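Local structure of thiaminase-I (Naegleria gruberi, 4HCY) at residues F14-S19 with E50-S55; V65-S70 with D263-N268; L9-F14 with Y44-T49. The protein is a member of the thiaminase family, with an alpha/beta fold resembling that of periplasmic binding proteins, and holds the ligand 0YN in its interior. One frame throughout, in Å; residues are numbered along the deposited sequence.

Contact 1 of 3, residues F14-S19 with E50-S55; sequences FPYLPS and EFDCYS. With 0YN (2-{4-[(4-amino-2-methylpyrimidin-5-yl)methyl]-3-methylthiophen-2-yl}ethanol), chain G.
Phe14 opens this loop-to-loop contact with the tip of its ring, which meets both Tyr54 and the ligand. With CG anti to the backbone N (chi1 -174°), CE1 comes 3.9 Å from Tyr54 CE2, while CZ lies 3.3 Å from 0YN N3'; Cys53 SG stands near the plane of the ring, at its edge. Pro15 comes next and rests on the backbone of the second loop, its CD 3.4 Å from Phe51 O, with CB against the aliphatic part of Glu50. Tyr16 then supplies the polar link: its OH donates to Asp52 OD1 over 2.7 Å. Tyr54 N meets the same oxygen at 3.1 Å from the opposite face of the carboxylate, closing an Asx turn, so two donors pin Asp52. The edge of Tyr54 is directed at the face of Tyr16 in an offset edge-to-face pair, centroids 5.4 Å apart and planes at 69°. Cys53 SG and 0YN C5A cover opposite faces of the Tyr54 ring. The example illustrates how loops following adjacent parallel strands build one wall of a binding pocket. Beyond Tyr16, Leu17 and Pro18 turn to helix 29-34. Phe14 also packs on Ser67 and Tyr117, from strands 65-69 and 114-125, and Tyr54 OH bonds to Asp69 at the end of strand 65-69.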
loop_
_atom_site.group_PDB
_atom_site.type_symbol
_atom_site.label_atom_id
_atom_site.label_comp_id
_atom_site.label_asym_id
_atom_site.label_seq_id
_atom_site.Cartn_x
_atom_site.Cartn_y
_atom_site.Cartn_z
ATOM N N PHE A 14 -5.867 6.918 7.269
ATOM C CA PHE A 14 -4.895 6.958 6.184
ATOM C C PHE A 14 -5.399 7.926 5.119
ATOM O O PHE A 14 -6.419 7.674 4.480
ATOM C CB PHE A 14 -4.716 5.555 5.596
ATOM C CG PHE A 14 -3.627 5.458 4.566
ATOM C CD1 PHE A 14 -2.303 5.306 4.948
ATOM C CD2 PHE A 14 -3.927 5.505 3.215
ATOM C CE1 PHE A 14 -1.300 5.211 4.004
ATOM C CE2 PHE A 14 -2.930 5.410 2.265
ATOM C CZ PHE A 14 -1.614 5.264 2.659
ATOM N N PRO A 15 -4.684 9.046 4.930
ATOM C CA PRO A 15 -5.160 10.155 4.097
ATOM C C PRO A 15 -4.807 10.026 2.616
ATOM O O PRO A 15 -5.315 10.804 1.808
ATOM C CB PRO A 15 -4.426 11.354 4.692
ATOM C CG PRO A 15 -3.118 10.782 5.132
ATOM C CD PRO A 15 -3.394 9.358 5.573
ATOM N N TYR A 16 -3.952 9.073 2.265
ATOM C CA TYR A 16 -3.495 8.949 0.884
ATOM C C TYR A 16 -4.410 8.063 0.044
ATOM O O TYR A 16 -4.038 6.962 -0.365
ATOM C CB TYR A 16 -2.047 8.461 0.833
ATOM C CG TYR A 16 -1.081 9.422 1.487
ATOM C CD1 TYR A 16 -0.532 10.478 0.772
ATOM C CD2 TYR A 16 -0.729 9.280 2.823
ATOM C CE1 TYR A 16 0.347 11.362 1.368
ATOM C CE2 TYR A 16 0.147 10.161 3.425
ATOM C CZ TYR A 16 0.683 11.198 2.693
ATOM O OH TYR A 16 1.557 12.078 3.291
ATOM N N LEU A 17 -5.612 8.569 -0.208
ATOM C CA LEU A 17 -6.603 7.882 -1.025
ATOM C C LEU A 17 -6.751 8.623 -2.356
ATOM O O LEU A 17 -6.296 9.761 -2.477
ATOM C CB LEU A 17 -7.935 7.811 -0.271
ATOM C CG LEU A 17 -8.225 6.479 0.427
ATOM C CD1 LEU A 17 -7.112 6.108 1.398
ATOM C CD2 LEU A 17 -9.567 6.527 1.142
ATOM N N PRO A 18 -7.363 7.976 -3.366
ATOM C CA PRO A 18 -7.526 8.598 -4.687
ATOM C C PRO A 18 -8.220 9.958 -4.657
ATOM O O PRO A 18 -8.898 10.297 -3.687
ATOM C CB PRO A 18 -8.411 7.598 -5.432
ATOM C CG PRO A 18 -8.105 6.302 -4.814
ATOM C CD PRO A 18 -7.818 6.572 -3.367
ATOM N N SER A 19 -8.049 10.720 -5.731
ATOM C CA SER A 19 -8.699 12.015 -5.872
ATOM C C SER A 19 -9.111 12.250 -7.320
ATOM O O SER A 19 -8.283 12.186 -8.228
ATOM C CB SER A 19 -7.772 13.139 -5.405
ATOM O OG SER A 19 -7.443 12.998 -4.035
ATOM N N GLU A 50 -7.052 13.180 9.453
ATOM C CA GLU A 50 -6.036 12.566 8.609
ATOM C C GLU A 50 -4.733 12.373 9.380
ATOM O O GLU A 50 -4.183 13.323 9.937
ATOM C CB GLU A 50 -5.799 13.409 7.355
ATOM C CG GLU A 50 -7.031 13.563 6.477
ATOM C CD GLU A 50 -6.746 14.313 5.190
ATOM O OE1 GLU A 50 -7.694 14.533 4.407
ATOM O OE2 GLU A 50 -5.575 14.682 4.960
ATOM N N PHE A 51 -4.249 11.135 9.411
ATOM C CA PHE A 51 -3.021 10.803 10.125
ATOM C C PHE A 51 -1.915 10.414 9.152
ATOM O O PHE A 51 -1.924 9.321 8.585
ATOM C CB PHE A 51 -3.274 9.671 11.121
ATOM C CG PHE A 51 -2.034 9.183 11.816
ATOM C CD1 PHE A 51 -1.429 9.946 12.801
ATOM C CD2 PHE A 51 -1.482 7.954 11.493
ATOM C CE1 PHE A 51 -0.290 9.496 13.445
ATOM C CE2 PHE A 51 -0.344 7.497 12.134
ATOM C CZ PHE A 51 0.253 8.269 13.110
ATOM N N ASP A 52 -0.960 11.320 8.967
ATOM C CA ASP A 52 0.129 11.104 8.025
ATOM C C ASP A 52 1.244 10.269 8.645
ATOM O O ASP A 52 2.138 10.802 9.302
ATOM C CB ASP A 52 0.679 12.447 7.537
ATOM C CG ASP A 52 1.734 12.290 6.463
ATOM O OD1 ASP A 52 1.799 11.208 5.843
ATOM O OD2 ASP A 52 2.495 13.254 6.233
ATOM N N CYS A 53 1.191 8.959 8.421
ATOM C CA CYS A 53 2.205 8.046 8.941
ATOM C C CYS A 53 3.553 8.289 8.270
ATOM O O CYS A 53 4.590 7.843 8.760
ATOM C CB CYS A 53 1.776 6.590 8.742
ATOM S SG CYS A 53 1.810 6.025 7.023
ATOM N N TYR A 54 3.532 8.997 7.145
ATOM C CA TYR A 54 4.757 9.332 6.433
ATOM C C TYR A 54 5.339 10.654 6.930
ATOM O O TYR A 54 6.025 11.369 6.197
ATOM C CB TYR A 54 4.514 9.361 4.923
ATOM C CG TYR A 54 3.987 8.049 4.391
ATOM C CD1 TYR A 54 4.787 6.914 4.376
ATOM C CD2 TYR A 54 2.688 7.941 3.913
ATOM C CE1 TYR A 54 4.310 5.709 3.897
ATOM C CE2 TYR A 54 2.201 6.741 3.432
ATOM C CZ TYR A 54 3.016 5.628 3.426
ATOM O OH TYR A 54 2.537 4.430 2.947
ATOM N N SER A 55 5.052 10.964 8.189
ATOM C CA SER A 55 5.629 12.112 8.871
ATOM C C SER A 55 6.098 11.674 10.251
ATOM O O SER A 55 5.302 11.182 11.053
ATOM C CB SER A 55 4.599 13.235 9.001
ATOM O OG SER A 55 5.107 14.303 9.783
HETATM C C2A 0YN G . -3.766 2.047 0.370
HETATM C C35 0YN G . 1.766 3.311 -0.453
HETATM C C2 0YN G . 0.986 5.751 -0.415
HETATM S S1 0YN G . 1.646 7.339 -0.180
HETATM C C5 0YN G . 3.264 6.811 0.077
HETATM C C4 0YN G . 3.291 5.324 -0.033
HETATM C C4A 0YN G . 4.527 4.479 0.133
HETATM C C5A 0YN G . 4.284 7.895 0.336
HETATM C C5B 0YN G . 5.375 7.856 -0.724
HETATM O O5G 0YN G . 6.208 9.010 -0.590
HETATM N "N1'" 0YN G . -1.891 2.769 -1.067
HETATM C "C2'" 0YN G . -2.314 2.378 0.155
HETATM N "N3'" 0YN G . -1.444 2.283 1.184
HETATM C "C4'" 0YN G . -0.140 2.577 1.007
HETATM N "N4'" 0YN G . 0.727 2.481 2.043
HETATM C "C5'" 0YN G . 0.305 2.980 -0.237
HETATM C "C6'" 0YN G . -0.605 3.068 -1.282
HETATM C C3 0YN G . 2.008 4.795 -0.298
#

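Contact 2 of 3, residues V65-S70 with D263-N268. With 0YN (2-{4-[(4-amino-2-methylpyrimidin-5-yl)methyl]-3-methylthiophen-2-yl}ethanol), chain G.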
loop_
_atom_site.group_PDB
_atom_site.type_symbol
_atom_site.label_atom_id
_atom_site.label_comp_id
_atom_site.label_asym_id
_atom_site.label_seq_id
_atom_site.Cartn_x
_atom_site.Cartn_y
_atom_site.Cartn_z
ATOM N N VAL A 65 -6.709 5.846 18.027
ATOM C CA VAL A 65 -6.572 4.825 16.994
ATOM C C VAL A 65 -6.102 5.472 15.693
ATOM O O VAL A 65 -6.593 6.532 15.302
ATOM C CB VAL A 65 -7.888 4.044 16.777
ATOM C CG1 VAL A 65 -9.054 4.996 16.588
ATOM C CG2 VAL A 65 -7.765 3.093 15.594
ATOM N N PHE A 66 -5.134 4.840 15.036
ATOM C CA PHE A 66 -4.532 5.406 13.836
ATOM C C PHE A 66 -4.307 4.353 12.757
ATOM O O PHE A 66 -4.131 3.172 13.053
ATOM C CB PHE A 66 -3.207 6.090 14.185
ATOM C CG PHE A 66 -2.291 5.242 15.021
ATOM C CD1 PHE A 66 -1.410 4.354 14.427
ATOM C CD2 PHE A 66 -2.311 5.331 16.405
ATOM C CE1 PHE A 66 -0.568 3.572 15.195
ATOM C CE2 PHE A 66 -1.472 4.553 17.177
ATOM C CZ PHE A 66 -0.599 3.672 16.571
ATOM N N SER A 67 -4.315 4.794 11.502
ATOM C CA SER A 67 -4.043 3.913 10.374
ATOM C C SER A 67 -2.648 4.178 9.826
ATOM O O SER A 67 -2.412 5.191 9.164
ATOM C CB SER A 67 -5.085 4.112 9.274
ATOM O OG SER A 67 -4.820 3.272 8.165
ATOM N N THR A 68 -1.723 3.268 10.104
ATOM C CA THR A 68 -0.342 3.431 9.665
ATOM C C THR A 68 0.061 2.390 8.628
ATOM O O THR A 68 -0.463 1.276 8.612
ATOM C CB THR A 68 0.640 3.344 10.849
ATOM O OG1 THR A 68 1.986 3.383 10.358
ATOM C CG2 THR A 68 0.431 2.051 11.623
ATOM N N ASP A 69 0.992 2.766 7.758
ATOM C CA ASP A 69 1.618 1.815 6.854
ATOM C C ASP A 69 2.427 0.856 7.714
ATOM O O ASP A 69 3.149 1.283 8.616
ATOM C CB ASP A 69 2.529 2.542 5.862
ATOM C CG ASP A 69 3.007 1.646 4.729
ATOM O OD1 ASP A 69 3.120 0.418 4.926
ATOM O OD2 ASP A 69 3.279 2.179 3.632
ATOM N N SER A 70 2.306 -0.438 7.436
ATOM C CA SER A 70 3.000 -1.455 8.221
ATOM C C SER A 70 4.518 -1.367 8.069
ATOM O O SER A 70 5.260 -2.005 8.814
ATOM C CB SER A 70 2.510 -2.854 7.841
ATOM O OG SER A 70 2.688 -3.098 6.457
ATOM N N ASP A 263 -1.845 -1.136 5.085
ATOM C CA ASP A 263 -2.148 -0.152 6.115
ATOM C C ASP A 263 -2.869 -0.840 7.265
ATOM O O ASP A 263 -3.760 -1.660 7.046
ATOM C CB ASP A 263 -3.000 0.983 5.551
ATOM C CG ASP A 263 -2.294 1.746 4.449
ATOM O OD1 ASP A 263 -1.045 1.755 4.439
ATOM O OD2 ASP A 263 -2.986 2.335 3.595
ATOM N N VAL A 264 -2.476 -0.508 8.489
ATOM C CA VAL A 264 -2.983 -1.202 9.664
ATOM C C VAL A 264 -3.574 -0.249 10.701
ATOM O O VAL A 264 -2.915 0.693 11.138
ATOM C CB VAL A 264 -1.874 -2.052 10.321
ATOM C CG1 VAL A 264 -2.313 -2.548 11.683
ATOM C CG2 VAL A 264 -1.491 -3.217 9.420
ATOM N N LEU A 265 -4.822 -0.501 11.083
ATOM C CA LEU A 265 -5.471 0.256 12.148
ATOM C C LEU A 265 -5.009 -0.249 13.510
ATOM O O LEU A 265 -5.340 -1.364 13.912
ATOM C CB LEU A 265 -6.993 0.142 12.037
ATOM C CG LEU A 265 -7.666 0.927 10.910
ATOM C CD1 LEU A 265 -9.083 0.428 10.680
ATOM C CD2 LEU A 265 -7.671 2.411 11.234
ATOM N N ALA A 266 -4.241 0.574 14.217
ATOM C CA ALA A 266 -3.683 0.178 15.505
ATOM C C ALA A 266 -4.280 0.977 16.658
ATOM O O ALA A 266 -4.740 2.104 16.474
ATOM C CB ALA A 266 -2.168 0.318 15.490
ATOM N N LEU A 267 -4.267 0.384 17.846
ATOM C CA LEU A 267 -4.772 1.049 19.039
ATOM C C LEU A 267 -3.627 1.606 19.874
ATOM O O LEU A 267 -2.569 0.988 19.983
ATOM C CB LEU A 267 -5.606 0.082 19.882
ATOM C CG LEU A 267 -6.849 -0.494 19.205
ATOM C CD1 LEU A 267 -7.640 -1.353 20.178
ATOM C CD2 LEU A 267 -7.710 0.626 18.648
ATOM N N ASN A 268 -3.844 2.779 20.459
ATOM C CA ASN A 268 -2.849 3.391 21.328
ATOM C C ASN A 268 -2.658 2.557 22.589
ATOM O O ASN A 268 -3.580 1.875 23.037
ATOM C CB ASN A 268 -3.260 4.820 21.687
ATOM C CG ASN A 268 -2.101 5.649 22.207
ATOM O OD1 ASN A 268 -1.229 5.147 22.918
ATOM N ND2 ASN A 268 -2.085 6.929 21.851
HETATM C C2A 0YN G . -3.766 2.047 0.370
HETATM C C35 0YN G . 1.766 3.311 -0.453
HETATM C C2 0YN G . 0.986 5.751 -0.415
HETATM S S1 0YN G . 1.646 7.339 -0.180
HETATM C C5 0YN G . 3.264 6.811 0.077
HETATM C C4 0YN G . 3.291 5.324 -0.033
HETATM C C4A 0YN G . 4.527 4.479 0.133
HETATM C C5A 0YN G . 4.284 7.895 0.336
HETATM C C5B 0YN G . 5.375 7.856 -0.724
HETATM O O5G 0YN G . 6.208 9.010 -0.590
HETATM N "N1'" 0YN G . -1.891 2.769 -1.067
HETATM C "C2'" 0YN G . -2.314 2.378 0.155
HETATM N "N3'" 0YN G . -1.444 2.283 1.184
HETATM C "C4'" 0YN G . -0.140 2.577 1.007
HETATM N "N4'" 0YN G . 0.727 2.481 2.043
HETATM C "C5'" 0YN G . 0.305 2.980 -0.237
HETATM C "C6'" 0YN G . -0.605 3.068 -1.282
HETATM C C3 0YN G . 2.008 4.795 -0.298
#
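Val264 N donates to Thr68 O over 2.7 Å, the shortest of four backbone bonds that join strands 65-69 and 261-267 as antiparallel neighbours in the central mixed sheet of this alpha/beta fold. Thr68 N returns a bond to Val264 O, and the Phe66-Ala266 pair repeats the exchange two residues away, with Ala266 N 2.8 Å from Phe66 O. Between these hydrogen-bonded pairs lie the non-hydrogen-bonded ones, Val65 with Leu267, Ser67 with Leu265 and Asp69 with Asp263. The short strand axes make an angle of 151°.

The two faces of the pair have different tasks. On one, Val65, Leu265 and Leu267 form a greasy patch in which Leu267 CD2 lies 3.9 Å from Val65 CB and Leu265 CD2 leans on Ser67 CB; helix 273-288 covers it. Further along this same face the apolar patch gives way to Asp69 and Asp263, which project at the ligand. The amino nitrogen N4' of 0YN donates to Asp263 OD1 over 3.1 Å, and Asp69 OD2 lies 3.0 Å from the same nitrogen. Asp263 OD2 in turn approaches the ring nitrogen N3' of 0YN to 2.9 Å. The two carboxylate planes are turned 74° to each other, and Asp69 OD2 is also bonded to Tyr54 OH, itself a neighbour of the ligand, which helps to place the carboxylate.

Phe66, Thr68, Val264 and Ala266 occupy the other face, where helix 73-78 touches Phe66 and Thr68. A chi1 of 49° sets CG of Phe66 between the backbone N and the carbonyl carbon and folds the ring back over the partner strand: Ala266 CB is 3.6 Å from Phe66 CE1, and Ala266 O sits over the centre of the ring.

Contact 3 of 3, residues L9-F14 with Y44-T49; sequences LTVGLF and YNIEYT. With 0YN (2-{4-[(4-amino-2-methylpyrimidin-5-yl)methyl]-3-methylthiophen-2-yl}ethanol), chain G.
The Tyr48 ring stands beside Val11, the two side chains pointing the same way, with CD1 of the ring 3.7 Å from Val11 CB. Leu13 approaches obliquely from the other side of the ring plane, its CD1 4.0 Å from Tyr48 CD1, so the ring is held between Val11 and Leu13. The other flat group, the carboxylate of Glu47, brings OE1 near the methyl CG2 of Thr10. These residues belong to parallel strands 8-13 and 44-50, neighbours in the main sheet, whose short axes are 24° apart. The chain passes from one to the other through helix 29-34, a beta-alpha-beta crossover elaborated by short extra strands.

Five N-H...O bonds join the pair in the staggered fashion of parallel strands. Asn45, Glu47 and Thr49 alternate with Leu9, Val11 and Leu13: Leu9 N donates to Asn45 O, Glu47 N to Leu9 O, Val11 N to Glu47 O at 2.7 Å, Thr49 N to Val11 O at 2.9 Å, and Leu13 N to Thr49 O.

Leu9, Val11, Ile46 and Tyr48 share one face. Ile46 reaches both hydrophobic partners of the first strand with different branches: CD1 lies 3.7 Å from Leu9 CB, and CG2 lies equally close to Val11 CG2. Tyr48 extends beyond this row to Val282 of helix 273-288, and its hydroxyl bonds to Pro38 O, so the buried polar end is satisfied. Thr10, Glu47 and Thr49 lie on the opposite face, which is partly open to solvent; here Thr10 OG1 is held by Asp64 N. With chi1 at 51°, OG1 of Thr49 is brought back toward the partner strand and makes a weak, 3.5 Å bond to Val11 O, the oxygen that already accepts from Thr49 N.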
loop_
_atom_site.group_PDB
_atom_site.type_symbol
_atom_site.label_atom_id
_atom_site.label_comp_id
_atom_site.label_asym_id
_atom_site.label_seq_id
_atom_site.Cartn_x
_atom_site.Cartn_y
_atom_site.Cartn_z
ATOM N N LEU A 9 -13.222 10.029 21.113
ATOM C CA LEU A 9 -12.283 9.079 20.527
ATOM C C LEU A 9 -11.638 9.664 19.275
ATOM O O LEU A 9 -12.309 9.873 18.263
ATOM C CB LEU A 9 -12.991 7.770 20.179
ATOM C CG LEU A 9 -12.111 6.635 19.655
ATOM C CD1 LEU A 9 -11.309 6.007 20.786
ATOM C CD2 LEU A 9 -12.947 5.588 18.939
ATOM N N THR A 10 -10.338 9.929 19.348
ATOM C CA THR A 10 -9.604 10.471 18.208
ATOM C C THR A 10 -9.186 9.361 17.249
ATOM O O THR A 10 -8.458 8.443 17.625
ATOM C CB THR A 10 -8.353 11.252 18.655
ATOM O OG1 THR A 10 -7.451 10.372 19.336
ATOM C CG2 THR A 10 -8.739 12.396 19.581
ATOM N N VAL A 11 -9.654 9.451 16.008
ATOM C CA VAL A 11 -9.337 8.451 14.996
ATOM C C VAL A 11 -8.487 9.044 13.875
ATOM O O VAL A 11 -8.896 9.992 13.206
ATOM C CB VAL A 11 -10.612 7.846 14.380
ATOM C CG1 VAL A 11 -10.255 6.733 13.407
ATOM C CG2 VAL A 11 -11.535 7.330 15.472
ATOM N N GLY A 12 -7.302 8.477 13.678
ATOM C CA GLY A 12 -6.418 8.912 12.612
ATOM C C GLY A 12 -6.530 8.018 11.392
ATOM O O GLY A 12 -6.194 6.836 11.446
ATOM N N LEU A 13 -7.003 8.582 10.286
ATOM C CA LEU A 13 -7.218 7.808 9.068
ATOM C C LEU A 13 -6.066 7.953 8.081
ATOM O O LEU A 13 -5.377 8.972 8.057
ATOM C CB LEU A 13 -8.529 8.224 8.395
ATOM C CG LEU A 13 -9.814 8.043 9.204
ATOM C CD1 LEU A 13 -11.024 8.470 8.387
ATOM C CD2 LEU A 13 -9.958 6.604 9.675
ATOM N N PHE A 14 -5.867 6.918 7.269
ATOM C CA PHE A 14 -4.895 6.958 6.184
ATOM C C PHE A 14 -5.399 7.926 5.119
ATOM O O PHE A 14 -6.419 7.674 4.480
ATOM C CB PHE A 14 -4.716 5.555 5.596
ATOM C CG PHE A 14 -3.627 5.458 4.566
ATOM C CD1 PHE A 14 -2.303 5.306 4.948
ATOM C CD2 PHE A 14 -3.927 5.505 3.215
ATOM C CE1 PHE A 14 -1.300 5.211 4.004
ATOM C CE2 PHE A 14 -2.930 5.410 2.265
ATOM C CZ PHE A 14 -1.614 5.264 2.659
ATOM N N TYR A 44 -19.656 7.747 22.985
ATOM C CA TYR A 44 -18.417 8.465 22.702
ATOM C C TYR A 44 -18.521 9.323 21.448
ATOM O O TYR A 44 -19.160 8.937 20.467
ATOM C CB TYR A 44 -17.252 7.482 22.560
ATOM C CG TYR A 44 -16.621 7.080 23.871
ATOM C CD1 TYR A 44 -17.242 6.167 24.713
ATOM C CD2 TYR A 44 -15.398 7.609 24.264
ATOM C CE1 TYR A 44 -16.664 5.795 25.913
ATOM C CE2 TYR A 44 -14.814 7.243 25.461
ATOM C CZ TYR A 44 -15.450 6.336 26.282
ATOM O OH TYR A 44 -14.869 5.971 27.473
ATOM N N ASN A 45 -17.892 10.493 21.488
ATOM C CA ASN A 45 -17.794 11.353 20.316
ATOM C C ASN A 45 -16.584 10.943 19.484
ATOM O O ASN A 45 -15.484 10.789 20.014
ATOM C CB ASN A 45 -17.685 12.820 20.734
ATOM C CG ASN A 45 -17.746 13.769 19.553
ATOM O OD1 ASN A 45 -16.719 14.131 18.978
ATOM N ND2 ASN A 45 -18.955 14.179 19.186
ATOM N N ILE A 46 -16.785 10.761 18.184
ATOM C CA ILE A 46 -15.726 10.237 17.330
ATOM C C ILE A 46 -15.157 11.298 16.390
ATOM O O ILE A 46 -15.867 11.835 15.540
ATOM C CB ILE A 46 -16.217 9.035 16.502
ATOM C CG1 ILE A 46 -17.077 8.107 17.363
ATOM C CG2 ILE A 46 -15.039 8.284 15.911
ATOM C CD1 ILE A 46 -16.336 7.489 18.529
ATOM N N GLU A 47 -13.871 11.593 16.550
ATOM C CA GLU A 47 -13.193 12.568 15.704
ATOM C C GLU A 47 -12.318 11.885 14.658
ATOM O O GLU A 47 -11.319 11.247 14.993
ATOM C CB GLU A 47 -12.336 13.514 16.549
ATOM C CG GLU A 47 -13.127 14.425 17.471
ATOM C CD GLU A 47 -12.232 15.304 18.323
ATOM O OE1 GLU A 47 -11.024 15.004 18.420
ATOM O OE2 GLU A 47 -12.736 16.295 18.892
ATOM N N TYR A 48 -12.699 12.019 13.394
ATOM C CA TYR A 48 -11.910 11.470 12.298
ATOM C C TYR A 48 -11.011 12.542 11.695
ATOM O O TYR A 48 -11.493 13.542 11.161
ATOM C CB TYR A 48 -12.817 10.883 11.216
ATOM C CG TYR A 48 -13.684 9.737 11.687
ATOM C CD1 TYR A 48 -13.174 8.448 11.780
ATOM C CD2 TYR A 48 -15.013 9.941 12.028
ATOM C CE1 TYR A 48 -13.963 7.398 12.207
ATOM C CE2 TYR A 48 -15.811 8.898 12.455
ATOM C CZ TYR A 48 -15.281 7.628 12.541
ATOM O OH TYR A 48 -16.073 6.586 12.967
ATOM N N THR A 49 -9.703 12.330 11.789
ATOM C CA THR A 49 -8.733 13.244 11.197
ATOM C C THR A 49 -7.713 12.478 10.366
ATOM O O THR A 49 -7.531 11.274 10.546
ATOM C CB THR A 49 -7.993 14.066 12.273
ATOM O OG1 THR A 49 -7.472 13.185 13.275
ATOM C CG2 THR A 49 -8.935 15.067 12.924
HETATM C C2A 0YN G . -3.766 2.047 0.370
HETATM C C35 0YN G . 1.766 3.311 -0.453
HETATM C C2 0YN G . 0.986 5.751 -0.415
HETATM S S1 0YN G . 1.646 7.339 -0.180
HETATM C C5 0YN G . 3.264 6.811 0.077
HETATM C C4 0YN G . 3.291 5.324 -0.033
HETATM C C4A 0YN G . 4.527 4.479 0.133
HETATM C C5A 0YN G . 4.284 7.895 0.336
HETATM C C5B 0YN G . 5.375 7.856 -0.724
HETATM O O5G 0YN G . 6.208 9.010 -0.590
HETATM N "N1'" 0YN G . -1.891 2.769 -1.067
HETATM C "C2'" 0YN G . -2.314 2.378 0.155
HETATM N "N3'" 0YN G . -1.444 2.283 1.184
HETATM C "C4'" 0YN G . -0.140 2.577 1.007
HETATM N "N4'" 0YN G . 0.727 2.481 2.043
HETATM C "C5'" 0YN G . 0.305 2.980 -0.237
HETATM C "C6'" 0YN G . -0.605 3.068 -1.282
HETATM C C3 0YN G . 2.008 4.795 -0.298
#

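The three contacts trace a route from the sheet to the ligand. Strands run in the order 44-50, 8-13, 65-69 and 261-267, so contacts 3 and 2 are consecutive parts of one sheet, their centres about 12 Å apart and joined by Gly12 bonding to Val65 and Ser67. Contact 1, made by the loops after strands 8-13 and 44-50, is centred about 12 Å from contact 2 and about 14 Å from contact 3; it shares Phe14 with contact 3, and their segments alternate along the chain. Contact 2 opens later and closes nearly two hundred residues on. All reach 0YN, contact 3 only through Phe14 ending its first segment, so sheet and loops form part of the pocket.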